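PDB 2VK2: ABC transporter periplasmic-binding protein YTFQ from Escherichia coli, which binds alpha- and beta-galactofuranose in the periplasm and serves as the solute-binding component of the YtfQRT-YjfF ABC transporter. Local coordinates for residues 64-69 / 91-96. Numbering follows the deposited sequence. Where two conformers were deposited one is given.
With GZL (beta-D-galactofuranose), chain B.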
loop_
_atom_site.group_PDB
_atom_site.type_symbol
_atom_site.label_atom_id
_atom_site.label_comp_id
_atom_site.label_asym_id
_atom_site.label_seq_id
_atom_site.Cartn_x
_atom_site.Cartn_y
_atom_site.Cartn_z
ATOM N N ILE A 64 -2.788 -9.502 -10.992
ATOM C CA ILE A 64 -2.862 -9.965 -9.610
ATOM C C ILE A 64 -2.240 -8.909 -8.719
ATOM O O ILE A 64 -1.146 -8.439 -9.006
ATOM C CB ILE A 64 -2.074 -11.276 -9.379
ATOM C CG1 ILE A 64 -2.542 -12.390 -10.319
ATOM C CG2 ILE A 64 -2.202 -11.732 -7.925
ATOM C CD1 ILE A 64 -1.612 -13.592 -10.323
ATOM N N ALA A 65 -2.942 -8.538 -7.653
ATOM C CA ALA A 65 -2.338 -7.795 -6.551
ATOM C C ALA A 65 -2.038 -8.837 -5.479
ATOM O O ALA A 65 -2.940 -9.247 -4.757
ATOM C CB ALA A 65 -3.295 -6.730 -6.035
ATOM N N PRO A 66 -0.784 -9.324 -5.418
ATOM C CA PRO A 66 -0.510 -10.493 -4.574
ATOM C C PRO A 66 -0.505 -10.160 -3.084
ATOM O O PRO A 66 0.330 -9.382 -2.635
ATOM C CB PRO A 66 0.883 -10.938 -5.038
ATOM C CG PRO A 66 1.524 -9.703 -5.537
ATOM C CD PRO A 66 0.424 -8.861 -6.125
ATOM N N VAL A 67 -1.421 -10.757 -2.325
ATOM C CA VAL A 67 -1.611 -10.349 -0.930
ATOM C C VAL A 67 -0.324 -10.515 -0.116
ATOM O O VAL A 67 0.032 -9.633 0.671
ATOM C CB VAL A 67 -2.806 -11.082 -0.261
ATOM C CG1 VAL A 67 -2.595 -12.593 -0.231
ATOM C CG2 VAL A 67 -3.056 -10.532 1.139
ATOM N N VAL A 68 0.368 -11.635 -0.326
ATOM C CA VAL A 68 1.685 -11.882 0.263
ATOM C C VAL A 68 2.663 -12.260 -0.849
ATOM O O VAL A 68 2.245 -12.529 -1.972
ATOM C CB VAL A 68 1.634 -12.995 1.332
ATOM C CG1 VAL A 68 0.715 -12.589 2.479
ATOM C CG2 VAL A 68 1.194 -14.324 0.721
ATOM N N ALA A 69 3.954 -12.276 -0.536
ATOM C CA ALA A 69 4.997 -12.452 -1.556
ATOM C C ALA A 69 5.281 -13.912 -1.911
ATOM O O ALA A 69 5.823 -14.192 -2.986
ATOM C CB ALA A 69 6.279 -11.775 -1.115
ATOM N N ARG A 91 1.725 -4.898 -5.154
ATOM C CA ARG A 91 2.640 -5.751 -4.313
ATOM C C ARG A 91 3.444 -6.676 -5.224
ATOM O O ARG A 91 3.062 -6.923 -6.310
ATOM C CB ARG A 91 1.848 -6.572 -3.301
ATOM C CG ARG A 91 0.968 -5.671 -2.358
ATOM C CD ARG A 91 0.378 -6.463 -1.232
ATOM N NE ARG A 91 -0.509 -5.533 -0.431
ATOM C CZ ARG A 91 -1.406 -5.922 0.445
ATOM N NH1 ARG A 91 -1.545 -7.169 0.821
ATOM N NH2 ARG A 91 -2.212 -5.040 0.996
ATOM N N SER A 92 4.537 -7.138 -4.642
ATOM C CA SER A 92 5.492 -7.960 -5.372
ATOM C C SER A 92 5.511 -9.388 -4.843
ATOM O O SER A 92 4.998 -9.677 -3.763
ATOM C CB SER A 92 6.890 -7.352 -5.258
ATOM O OG SER A 92 6.956 -6.081 -5.881
ATOM N N ILE A 93 6.112 -10.282 -5.622
ATOM C CA ILE A 93 6.285 -11.668 -5.204
ATOM C C ILE A 93 7.763 -12.018 -5.160
ATOM O O ILE A 93 8.595 -11.360 -5.790
ATOM C CB ILE A 93 5.506 -12.656 -6.113
ATOM C CG1 ILE A 93 6.087 -12.694 -7.530
ATOM C CG2 ILE A 93 4.024 -12.285 -6.143
ATOM C CD1 ILE A 93 5.385 -13.689 -8.440
ATOM N N ASP A 94 8.062 -13.054 -4.386
ATOM C CA ASP A 94 9.417 -13.567 -4.261
ATOM C C ASP A 94 9.481 -14.921 -4.963
ATOM O O ASP A 94 9.100 -15.941 -4.395
ATOM C CB ASP A 94 9.799 -13.691 -2.782
ATOM C CG ASP A 94 11.265 -14.038 -2.574
ATOM O OD1 ASP A 94 12.091 -13.783 -3.477
ATOM O OD2 ASP A 94 11.594 -14.562 -1.490
ATOM N N VAL A 95 9.934 -14.905 -6.212
ATOM C CA VAL A 95 10.116 -16.130 -6.991
ATOM C C VAL A 95 11.486 -16.095 -7.650
ATOM O O VAL A 95 11.996 -15.025 -7.989
ATOM C CB VAL A 95 9.034 -16.306 -8.083
ATOM C CG1 VAL A 95 7.655 -16.434 -7.456
ATOM C CG2 VAL A 95 9.074 -15.158 -9.088
ATOM N N LYS A 96 12.085 -17.269 -7.819
ATOM C CA LYS A 96 13.378 -17.385 -8.488
ATOM C C LYS A 96 13.214 -17.148 -9.985
ATOM O O LYS A 96 14.040 -16.488 -10.614
ATOM C CB LYS A 96 13.990 -18.769 -8.242
ATOM C CG LYS A 96 15.449 -18.903 -8.668
ATOM C CD LYS A 96 16.376 -18.090 -7.778
HETATM C C6 GZL B . 0.229 -0.592 -1.707
HETATM C C5 GZL B . -0.386 -1.597 -1.052
HETATM C C4 GZL B . -1.139 -1.421 0.253
HETATM C C3 GZL B . -1.552 -0.060 0.743
HETATM C C2 GZL B . -2.812 -0.085 1.155
HETATM O O6 GZL B . 0.898 -0.807 -2.844
HETATM O O5 GZL B . -0.263 -2.847 -1.513
HETATM O O4 GZL B . -2.380 -2.138 0.208
HETATM O O3 GZL B . -0.713 0.967 0.819
HETATM C C1 GZL B . -3.421 -1.411 0.871
HETATM O O2 GZL B . -3.522 0.893 1.720
HETATM O O1 GZL B . -3.802 -2.085 2.066
HETATM O O HOH W 1 3.182 -9.293 -1.597
HETATM O O HOH W 2 5.708 -16.504 -4.689
#
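R91 lies across the backbone of P66 and V67, where the loops after strands 61-64 and 86-89, adjacent in a parallel sheet of this two-domain periplasmic sugar-binding fold, meet at the galactofuranose pocket. Its CB starts over P66, 3.9 Å from CG of that ring. CG then comes 3.2 Å from O5 of the sugar, while CD sits 3.2 Å from P66 O. The chain is extended from CG to NE, which carries the guanidinium past the carbonyl of P66 to V67 and the sugar. There its three nitrogens divide the work: NE donates to sugar O5, NH2 to sugar O4 (N-H...O angle 169°), and NH1 to V67 O at 2.9 Å. This last bond is more bent, at 149°, yet it meets a lone pair in the carbonyl plane, and V67 O lies close to the guanidinium plane. The sugar holds the NE/NH2 edge and V67 O the NH1 side, so bonds on both sides should limit rotation of the group; E13, which also hydrogen-bonds the sugar, adds a weak, long ion pair to NH2. Away from the pocket, a water donates to both P66 O and S92 O, bridging the loops, and I93 CG2 packs 3.6 Å from P66 CB. Beyond them A69 O accepts a nearly straight bond from D94 N, 2.9 Å long, with the donor tilted 31° from the carbonyl plane.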